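Local coordinates for protein toxin PAU_02230 (Photorhabdus asymbiotica subsp. asymbiotica ATCC 43949, PDB 6HV6) that is a protein toxin of a pathogenic bacterium, its modelled part combining a six-stranded antiparallel sheet with many helices, at residues T186-Y191 with K195-L200; S203-W208 with A216-M221; N229-T232 with L236-S239; K241-N246 with I354-R359. The protein carries 1 engineered substitution. One frame throughout, in Å; residues are numbered along the deposited sequence.

The four contacts lie together on one side of a domain of helices and an antiparallel sheet, tying helices 199-211, 215-224 and 235-244 to their connecting loops. Interaction 1 joins the short helix 188-191 to the start of helix 199-211, beside a bound EPE molecule, probably from the crystallisation liquor, about 4 Å from the Ala-199 side chain. The same helix packs on helix 215-224 in interaction 2, centred about 13 Å away. Interactions 3 and 4 both use helix 235-244, and between them Ser-239 OG and Arg-359 NH2 probably hydrogen-bond at 2.9 Å. Interactions 1 and 4 meet where Glu-198 OE1 and His-244 ND1 lie 2.6 Å apart, probably hydrogen-bonded.

Interaction 1: residues T186-Y191 with K195-L200; sequences TPQNLY and KPSEAL. Engineered in segment 195-200: Ala-199 (natural residue Cys).
Gln-188 reaches across to residues 197-199 with both ends of its side-chain amide, a small example of how one flat group can read two neighbouring partners. Its oxygen OE1 accepts from the backbone N of Glu-198 at 3.1 Å; the donor meets the carbonyl at a C=O...N angle of 133° and is tilted 22° from its plane. Its nitrogen NE2 donates to Ser-197 OG at 2.9 Å and has a second acceptor in Asn-311 OD1, so the rotation of the amide is well determined. The start of the side chain puts CG between backbone N and carbonyl carbon (chi1 65°), after which it runs extended and delivers the amide straight to residues 197-199.

Ser-197 OG is itself held twice. Besides the amide NH it receives the backbone N of Ala-199 at 3.2 Å, two residues on, which makes an ST turn leading into helix 199-211, with Glu-198 at the N-cap position. Ala-199, an engineered residue in place of Cys, sets its CB 4.1 Å from Gln-188 NE2. Glu-198 turns its carboxylate away from Gln-188, and its OE1 hydrogen-bonds His-244 ND1.

At the more exposed margin a water links the segments, donating to Asn-189 OD1 at 3.1 Å and to Lys-195 O at 2.6 Å.

Interaction 2: residues S203-W208 with A216-M221; sequences SVLMGW and AKLSKM. With EDO (1,2-ethanediol), chain F.
Leu-218 projects from helix 216-221 between Leu-205 and Met-206 of helix 203-208, and both of its methyls take part in the apolar contact. CD1 meets Leu-205 alone, 3.8 Å from Leu-205 CD2. Leu-218 CD2 fits between the two residues, with Leu-205 CG at 3.9 Å, Met-206 CE at 3.6 Å and Met-206 SD at 3.9 Å. The methionine starts extended, CG opposite the backbone N (chi1 -174°), then bends at chi2 and chi3, which folds the methyl CE back over the leucine instead of letting the chain run on past it. Its CE also lies 3.8 Å from Ser-219 OG.

Polar interactions belong to the separate helices. Ser-219 OG is hydrogen-bonded to the carbonyl of Asp-215, one turn back in its own helix, so what it presents to Met-206 is an oxygen already engaged with the backbone. Near the beginning of helix 215-224 a 1,2-ethanediol, probably from the crystallisation liquor, accepts through O2 from Lys-217 N at 2.9 Å, and its carbons rest against Ala-216 CB.

The two segments run roughly antiparallel, at 147°, with axes 10.0 Å apart, as expected of consecutive helices joined by a short connection. Around this pair, helix 361-365 covers Leu-205 through Leu-361, Ile-364 and Ile-365, Leu-236 of helix 235-244 adds to the same side chain, and Met-314 of strand 313-317 packs against Met-206 and Ser-219.

Interaction 3: residues N229-T232 with L236-S239; sequences NDIT and LYKS
Tyr-237, the helix residue that receives Ile-231, has its backbone N hydrogen-bonded to Asn-234 OD1, an oxygen that also takes a weak bond from Leu-236 N. Asn-234 lies in the connection between the two segments, so the side chain that grips these two amides sits where the loop after helix 215-224 turns into helix 235-244.

The ring face takes the apolar part of the contact. Ile-231 lays its CG1 over one face of the Tyr-237 ring, 4.0 Å from the centroid and 24° off the ring normal, a CH-pi contact displaced toward the rim; the nearest ring atom is CG, 3.7 Å from Ile-231 CG1. CG1 and then CD1 extend away from the backbone N of Ile-231 (chi1 -175°), which lays CD1 over the same face, 4.0 Å from Tyr-237 CD1. Thr-232 CA meets the ring at its edge, close to its plane.

Two successive backbone oxygens of the short 3-10 segment face two successive side chains of the helix. Ile-231 O comes 3.2 Å from Tyr-237 CD2. Thr-232 O is lined by the aliphatic part of Lys-238, with CG at 3.3 Å and CD at 3.4 Å; the lysine chain starts with CG beside the backbone N (chi1 -76°) and bends at chi3.

Lys-195 packs on both Ile-231 and Tyr-237 from the preceding part of the fold. The cross-contact therefore relies on dispersion and on weak contacts between carbon and carbonyl oxygen, with Ile-231 and Tyr-237 buried together while Thr-232 and Lys-238 form a margin exposed to solvent.

Interaction 4: residues K241-N246 with I354-R359; sequences KELHAN and IKISGR
Ile-356 meets helix 241-244 with both of its branches, each given a different residue. The longer branch takes the leucine: CD1 is 3.9 Å from Leu-243 CD1, the two side chains meeting at a slant, and CG1 touches the same leucine methyl. The shorter branch, CG2, stands opposite the backbone N of Ile-356 and comes 3.4 Å from Glu-242 CG, the two side chains sliding past each other in opposite directions. Glu-242 thus contributes its methylenes to the packing before its carboxylate. Leu-243 is further covered by Pro-201 and Phe-252, and Ile-356 by Ile-364 of helix 361-365.

What presents Ile-356 in this way is a type I' beta turn from Ile-356 to Arg-359. Its end residues are joined by two backbone hydrogen bonds, Ile-356 N to Arg-359 O at 2.7 Å and Arg-359 N to Ile-356 O at 2.9 Å, the tight doubly bonded pairing of a two-residue hairpin turn. Ser-357 and Gly-358 fill the corners with positive phi, 50° and 81°.

At the solvent-facing margin Ser-357 OG makes a close oxygen-to-methylene approach to Glu-242 CG, at 3.1 Å. The polar link is a water bridge. Glu-242 begins with CG opposite its backbone N (chi1 -179°) and bends at chi2, which turns its carboxylate toward the bridging water. That water donates to Glu-242 OE2 at 2.9 Å and accepts from Ser-357 N at 2.9 Å, tying the corner of the turn to the helix through solvent.

Interaction 1: residues T186-Y191 with K195-L200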
# COMPACT_ATOMS: atom_id res chain seq x y z
N THR A 186 -7.52 -0.32 4.93
CA THR A 186 -6.16 -0.58 5.44
C THR A 186 -5.18 -0.38 4.28
O THR A 186 -4.61 -1.34 3.76
CB THR A 186 -6.03 -1.99 6.02
OG1 THR A 186 -6.38 -2.95 5.02
CG2 THR A 186 -6.91 -2.19 7.23
N PRO A 187 -4.99 0.86 3.84
CA PRO A 187 -4.15 1.11 2.65
C PRO A 187 -2.69 0.84 2.98
O PRO A 187 -2.13 1.46 3.89
CB PRO A 187 -4.39 2.60 2.35
CG PRO A 187 -5.57 3.00 3.17
CD PRO A 187 -5.60 2.09 4.36
N GLN A 188 -2.06 -0.09 2.25
CA GLN A 188 -0.72 -0.51 2.70
C GLN A 188 0.30 0.61 2.52
O GLN A 188 1.29 0.65 3.26
CB GLN A 188 -0.25 -1.78 1.97
CG GLN A 188 -0.05 -1.60 0.47
CD GLN A 188 0.70 -2.76 -0.19
OE1 GLN A 188 1.30 -3.60 0.49
NE2 GLN A 188 0.68 -2.80 -1.52
N ASN A 189 0.08 1.53 1.58
CA ASN A 189 1.01 2.65 1.44
C ASN A 189 1.05 3.52 2.68
O ASN A 189 2.06 4.19 2.95
CB ASN A 189 0.67 3.47 0.20
CG ASN A 189 1.09 2.76 -1.06
OD1 ASN A 189 1.90 1.83 -1.00
ND2 ASN A 189 0.57 3.19 -2.20
N LEU A 190 -0.03 3.53 3.46
CA LEU A 190 0.00 4.26 4.72
C LEU A 190 0.90 3.55 5.73
O LEU A 190 1.78 4.17 6.32
CB LEU A 190 -1.41 4.40 5.27
CG LEU A 190 -2.28 5.48 4.62
CD1 LEU A 190 -3.62 5.57 5.33
CD2 LEU A 190 -1.55 6.81 4.69
N TYR A 191 0.68 2.26 5.95
CA TYR A 191 1.37 1.62 7.06
C TYR A 191 2.70 0.99 6.67
O TYR A 191 3.46 0.61 7.57
CB TYR A 191 0.47 0.58 7.75
CG TYR A 191 0.00 -0.58 6.91
CD1 TYR A 191 -1.31 -0.65 6.47
CD2 TYR A 191 0.86 -1.63 6.59
CE1 TYR A 191 -1.76 -1.71 5.73
CE2 TYR A 191 0.42 -2.69 5.84
CZ TYR A 191 -0.89 -2.72 5.41
OH TYR A 191 -1.34 -3.76 4.66
N LYS A 195 8.03 1.41 2.22
CA LYS A 195 8.66 0.14 1.92
C LYS A 195 7.98 -0.52 0.71
O LYS A 195 6.85 -0.16 0.36
CB LYS A 195 8.60 -0.79 3.14
CG LYS A 195 9.47 -0.33 4.32
CD LYS A 195 10.94 -0.62 4.07
CE LYS A 195 11.79 -0.31 5.29
NZ LYS A 195 11.86 1.16 5.53
N PRO A 196 8.65 -1.45 0.05
CA PRO A 196 8.04 -2.11 -1.11
C PRO A 196 6.75 -2.84 -0.75
O PRO A 196 6.51 -3.25 0.38
CB PRO A 196 9.13 -3.09 -1.56
CG PRO A 196 10.42 -2.42 -1.14
CD PRO A 196 10.09 -1.75 0.17
N SER A 197 5.91 -3.00 -1.77
CA SER A 197 4.61 -3.63 -1.59
C SER A 197 4.74 -5.02 -0.96
O SER A 197 5.61 -5.81 -1.32
CB SER A 197 3.92 -3.76 -2.94
OG SER A 197 2.70 -4.45 -2.75
N GLU A 198 3.84 -5.33 -0.05
CA GLU A 198 3.76 -6.68 0.49
C GLU A 198 2.40 -7.30 0.18
O GLU A 198 1.85 -8.06 0.97
CB GLU A 198 4.04 -6.70 2.00
CG GLU A 198 5.46 -6.30 2.36
CD GLU A 198 6.50 -7.26 1.81
OE1 GLU A 198 6.12 -8.40 1.47
OE2 GLU A 198 7.69 -6.87 1.72
N ALA A 199 1.86 -7.00 -1.00
CA ALA A 199 0.49 -7.39 -1.31
C ALA A 199 0.32 -8.91 -1.39
O ALA A 199 -0.74 -9.42 -1.03
CB ALA A 199 0.07 -6.73 -2.64
N LEU A 200 1.34 -9.64 -1.86
CA LEU A 200 1.22 -11.10 -1.92
C LEU A 200 1.05 -11.72 -0.54
O LEU A 200 0.05 -12.42 -0.32
CB LEU A 200 2.41 -11.69 -2.69
CG LEU A 200 2.55 -13.23 -2.65
CD1 LEU A 200 1.34 -13.93 -3.25
CD2 LEU A 200 3.83 -13.68 -3.37
O HOH W 1 4.70 1.32 0.21

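Interaction 2: residues S203-W208 with A216-M221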
# COMPACT_ATOMS: atom_id res chain seq x y z
N SER A 203 -2.29 -10.66 1.09
CA SER A 203 -3.45 -11.36 0.53
C SER A 203 -3.56 -12.78 1.07
O SER A 203 -4.64 -13.23 1.47
CB SER A 203 -3.36 -11.38 -0.99
OG SER A 203 -3.47 -10.08 -1.54
N VAL A 204 -2.44 -13.52 1.09
CA VAL A 204 -2.44 -14.89 1.59
C VAL A 204 -2.81 -14.92 3.07
O VAL A 204 -3.62 -15.76 3.50
CB VAL A 204 -1.07 -15.55 1.35
CG1 VAL A 204 -0.97 -16.88 2.09
CG2 VAL A 204 -0.83 -15.75 -0.14
N LEU A 205 -2.24 -14.01 3.87
CA LEU A 205 -2.53 -14.00 5.30
C LEU A 205 -3.98 -13.61 5.57
O LEU A 205 -4.63 -14.19 6.45
CB LEU A 205 -1.56 -13.03 6.01
CG LEU A 205 -1.53 -13.05 7.54
CD1 LEU A 205 -1.02 -14.40 8.04
CD2 LEU A 205 -0.68 -11.90 8.11
N MET A 206 -4.49 -12.63 4.83
CA MET A 206 -5.89 -12.22 5.00
C MET A 206 -6.86 -13.30 4.55
O MET A 206 -7.98 -13.40 5.07
CB MET A 206 -6.13 -10.91 4.24
CG MET A 206 -7.53 -10.31 4.46
SD MET A 206 -7.85 -9.92 6.18
CE MET A 206 -6.88 -8.40 6.37
N GLY A 207 -6.48 -14.11 3.56
CA GLY A 207 -7.31 -15.24 3.18
C GLY A 207 -7.54 -16.17 4.35
O GLY A 207 -8.67 -16.62 4.59
N TRP A 208 -6.49 -16.46 5.12
CA TRP A 208 -6.69 -17.28 6.31
C TRP A 208 -7.48 -16.53 7.38
O TRP A 208 -8.36 -17.11 8.04
CB TRP A 208 -5.35 -17.75 6.89
CG TRP A 208 -5.57 -18.46 8.18
CD1 TRP A 208 -5.09 -18.10 9.40
CD2 TRP A 208 -6.39 -19.62 8.39
NE1 TRP A 208 -5.54 -18.98 10.36
CE2 TRP A 208 -6.33 -19.93 9.76
CE3 TRP A 208 -7.15 -20.44 7.55
CZ2 TRP A 208 -7.01 -21.01 10.31
CZ3 TRP A 208 -7.83 -21.53 8.10
CH2 TRP A 208 -7.75 -21.80 9.47
N ALA A 216 -11.02 -8.79 11.06
CA ALA A 216 -11.02 -7.50 11.74
C ALA A 216 -9.76 -7.32 12.57
O ALA A 216 -9.15 -6.24 12.55
CB ALA A 216 -12.27 -7.36 12.62
N LYS A 217 -9.35 -8.36 13.29
CA LYS A 217 -8.11 -8.31 14.05
C LYS A 217 -6.91 -8.05 13.14
O LYS A 217 -6.07 -7.18 13.42
CB LYS A 217 -7.93 -9.61 14.82
CG LYS A 217 -6.60 -9.75 15.54
CD LYS A 217 -6.47 -11.16 16.10
CE LYS A 217 -6.13 -11.16 17.58
NZ LYS A 217 -4.80 -10.56 17.85
N LEU A 218 -6.79 -8.80 12.04
CA LEU A 218 -5.65 -8.61 11.16
C LEU A 218 -5.65 -7.23 10.51
O LEU A 218 -4.59 -6.62 10.33
CB LEU A 218 -5.60 -9.70 10.10
CG LEU A 218 -4.42 -9.50 9.14
CD1 LEU A 218 -3.07 -9.53 9.91
CD2 LEU A 218 -4.44 -10.53 8.03
N SER A 219 -6.83 -6.72 10.12
CA SER A 219 -6.92 -5.36 9.59
C SER A 219 -6.36 -4.34 10.57
O SER A 219 -5.63 -3.42 10.16
CB SER A 219 -8.38 -4.99 9.27
OG SER A 219 -8.79 -5.59 8.06
N LYS A 220 -6.69 -4.46 11.85
CA LYS A 220 -6.16 -3.54 12.86
C LYS A 220 -4.66 -3.71 13.04
O LYS A 220 -3.93 -2.73 13.19
CB LYS A 220 -6.87 -3.75 14.20
CG LYS A 220 -8.23 -3.08 14.29
CD LYS A 220 -8.80 -3.22 15.69
CE LYS A 220 -10.01 -4.16 15.73
NZ LYS A 220 -11.16 -3.63 14.95
N MET A 221 -4.20 -4.96 13.07
CA MET A 221 -2.77 -5.20 13.22
C MET A 221 -1.99 -4.63 12.05
O MET A 221 -0.94 -4.02 12.24
CB MET A 221 -2.50 -6.70 13.36
CG MET A 221 -3.05 -7.27 14.63
SD MET A 221 -2.93 -9.06 14.60
CE MET A 221 -1.17 -9.26 14.35
C1 EDO F . -12.77 -10.88 12.44
O1 EDO F . -14.11 -10.54 12.07
C2 EDO F . -12.51 -10.57 13.91
O2 EDO F . -11.10 -10.54 14.17

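Interaction 3: residues N229-T232 with L236-S239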
# COMPACT_ATOMS: atom_id res chain seq x y z
N ASN A 229 7.90 2.60 15.15
CA ASN A 229 9.06 3.49 15.08
C ASN A 229 10.27 2.76 14.52
O ASN A 229 11.39 3.28 14.61
CB ASN A 229 9.37 4.10 16.45
CG ASN A 229 9.99 3.10 17.41
OD1 ASN A 229 9.76 1.89 17.31
ND2 ASN A 229 10.78 3.60 18.35
N ASP A 230 10.07 1.58 13.95
CA ASP A 230 11.18 0.78 13.43
C ASP A 230 10.57 -0.38 12.67
O ASP A 230 10.49 -1.49 13.20
CB ASP A 230 12.10 0.30 14.56
CG ASP A 230 13.36 -0.39 14.05
OD1 ASP A 230 13.59 -0.43 12.83
OD2 ASP A 230 14.13 -0.90 14.90
N ILE A 231 10.10 -0.14 11.44
CA ILE A 231 9.23 -1.12 10.80
C ILE A 231 9.98 -2.42 10.53
O ILE A 231 9.38 -3.51 10.57
CB ILE A 231 8.61 -0.54 9.52
CG1 ILE A 231 7.60 -1.53 8.93
CG2 ILE A 231 9.69 -0.18 8.49
CD1 ILE A 231 6.86 -0.98 7.73
N THR A 232 11.29 -2.35 10.28
CA THR A 232 12.04 -3.57 10.03
C THR A 232 12.18 -4.44 11.27
O THR A 232 12.60 -5.60 11.15
CB THR A 232 13.43 -3.25 9.45
OG1 THR A 232 14.19 -2.49 10.39
CG2 THR A 232 13.28 -2.45 8.16
N LEU A 236 5.06 -8.29 12.58
CA LEU A 236 4.13 -8.60 11.51
C LEU A 236 4.74 -8.29 10.15
O LEU A 236 4.61 -9.09 9.21
CB LEU A 236 2.82 -7.83 11.69
CG LEU A 236 1.78 -8.06 10.59
CD1 LEU A 236 1.46 -9.56 10.41
CD2 LEU A 236 0.49 -7.30 10.92
N TYR A 237 5.40 -7.14 10.02
CA TYR A 237 6.10 -6.80 8.79
C TYR A 237 7.18 -7.83 8.46
O TYR A 237 7.31 -8.25 7.30
CB TYR A 237 6.71 -5.41 8.89
CG TYR A 237 7.48 -5.01 7.65
CD1 TYR A 237 6.84 -4.80 6.45
CD2 TYR A 237 8.86 -4.84 7.69
CE1 TYR A 237 7.54 -4.44 5.31
CE2 TYR A 237 9.57 -4.48 6.56
CZ TYR A 237 8.91 -4.27 5.38
OH TYR A 237 9.60 -3.92 4.24
N LYS A 238 7.97 -8.23 9.46
CA LYS A 238 8.99 -9.25 9.22
C LYS A 238 8.37 -10.56 8.73
O LYS A 238 8.91 -11.21 7.84
CB LYS A 238 9.81 -9.50 10.50
CG LYS A 238 10.84 -8.39 10.80
CD LYS A 238 12.01 -8.88 11.67
CE LYS A 238 11.60 -9.12 13.09
NZ LYS A 238 12.78 -9.22 14.04
N SER A 239 7.22 -10.95 9.30
CA SER A 239 6.57 -12.19 8.86
C SER A 239 6.05 -12.06 7.43
O SER A 239 6.11 -13.02 6.65
CB SER A 239 5.43 -12.56 9.80
OG SER A 239 5.88 -12.89 11.11

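Interaction 4: residues K241-N246 with I354-R359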
# COMPACT_ATOMS: atom_id res chain seq x y z
N LYS A 241 7.38 -10.20 5.05
CA LYS A 241 8.54 -10.34 4.17
C LYS A 241 8.94 -11.80 4.02
O LYS A 241 9.33 -12.23 2.93
CB LYS A 241 9.72 -9.51 4.68
CG LYS A 241 9.63 -8.04 4.32
CD LYS A 241 10.98 -7.35 4.46
CE LYS A 241 11.48 -7.43 5.89
NZ LYS A 241 12.70 -6.60 6.16
N GLU A 242 8.83 -12.57 5.09
CA GLU A 242 9.23 -13.97 5.03
C GLU A 242 8.21 -14.80 4.27
O GLU A 242 8.58 -15.66 3.46
CB GLU A 242 9.42 -14.52 6.44
CG GLU A 242 9.86 -15.97 6.47
CD GLU A 242 11.26 -16.18 5.91
OE1 GLU A 242 12.00 -15.18 5.75
OE2 GLU A 242 11.61 -17.35 5.63
N LEU A 243 6.92 -14.57 4.52
CA LEU A 243 5.88 -15.24 3.76
C LEU A 243 5.99 -14.91 2.27
O LEU A 243 5.70 -15.75 1.41
CB LEU A 243 4.50 -14.85 4.31
CG LEU A 243 3.24 -15.45 3.68
CD1 LEU A 243 3.29 -16.99 3.64
CD2 LEU A 243 2.04 -14.97 4.46
N HIS A 244 6.45 -13.69 1.96
CA HIS A 244 6.62 -13.27 0.57
C HIS A 244 7.62 -14.14 -0.18
O HIS A 244 7.46 -14.40 -1.38
CB HIS A 244 7.06 -11.81 0.54
CG HIS A 244 6.72 -11.09 -0.73
ND1 HIS A 244 6.46 -9.74 -0.77
CD2 HIS A 244 6.63 -11.53 -2.00
CE1 HIS A 244 6.20 -9.38 -2.01
NE2 HIS A 244 6.29 -10.45 -2.78
N ALA A 245 8.66 -14.61 0.50
CA ALA A 245 9.83 -15.12 -0.20
C ALA A 245 9.82 -16.64 -0.32
O ALA A 245 8.96 -17.33 0.23
CB ALA A 245 11.12 -14.67 0.50
N ASN A 246 10.80 -17.15 -1.08
CA ASN A 246 11.13 -18.58 -1.16
C ASN A 246 9.95 -19.45 -1.57
O ASN A 246 9.89 -20.64 -1.24
CB ASN A 246 11.71 -19.08 0.17
CG ASN A 246 13.02 -18.41 0.52
OD1 ASN A 246 13.78 -18.02 -0.35
ND2 ASN A 246 13.29 -18.29 1.82
N ILE A 354 2.34 -25.31 8.11
CA ILE A 354 3.22 -24.40 7.38
C ILE A 354 3.75 -23.34 8.34
O ILE A 354 2.98 -22.62 8.98
CB ILE A 354 2.48 -23.76 6.21
CG1 ILE A 354 2.11 -24.84 5.19
CG2 ILE A 354 3.33 -22.65 5.58
CD1 ILE A 354 1.06 -24.41 4.19
N LYS A 355 5.07 -23.26 8.45
CA LYS A 355 5.73 -22.40 9.42
C LYS A 355 6.54 -21.34 8.69
O LYS A 355 7.34 -21.66 7.81
CB LYS A 355 6.62 -23.21 10.36
CG LYS A 355 5.90 -24.37 11.04
CD LYS A 355 4.90 -23.87 12.08
CE LYS A 355 5.61 -23.45 13.37
NZ LYS A 355 4.68 -23.19 14.51
N ILE A 356 6.33 -20.08 9.06
CA ILE A 356 7.06 -18.95 8.51
C ILE A 356 7.96 -18.43 9.63
O ILE A 356 7.47 -17.85 10.62
CB ILE A 356 6.11 -17.86 7.98
CG1 ILE A 356 5.60 -18.23 6.58
CG2 ILE A 356 6.78 -16.51 7.91
CD1 ILE A 356 4.51 -19.25 6.58
N SER A 357 9.26 -18.68 9.50
CA SER A 357 10.24 -18.38 10.55
C SER A 357 9.80 -18.96 11.89
O SER A 357 9.90 -18.32 12.94
CB SER A 357 10.50 -16.88 10.69
OG SER A 357 10.77 -16.28 9.43
N GLY A 358 9.28 -20.19 11.86
CA GLY A 358 8.84 -20.84 13.07
C GLY A 358 7.47 -20.45 13.57
O GLY A 358 7.06 -20.91 14.64
N ARG A 359 6.73 -19.62 12.84
CA ARG A 359 5.40 -19.18 13.24
C ARG A 359 4.38 -19.63 12.20
O ARG A 359 4.61 -19.45 11.00
CB ARG A 359 5.34 -17.65 13.41
CG ARG A 359 6.22 -17.11 14.55
CD ARG A 359 5.61 -15.87 15.23
NE ARG A 359 5.50 -14.71 14.35
CZ ARG A 359 4.98 -13.54 14.71
NH1 ARG A 359 4.52 -13.36 15.94
NH2 ARG A 359 4.91 -12.54 13.83
O HOH W 2 10.29 -19.57 6.93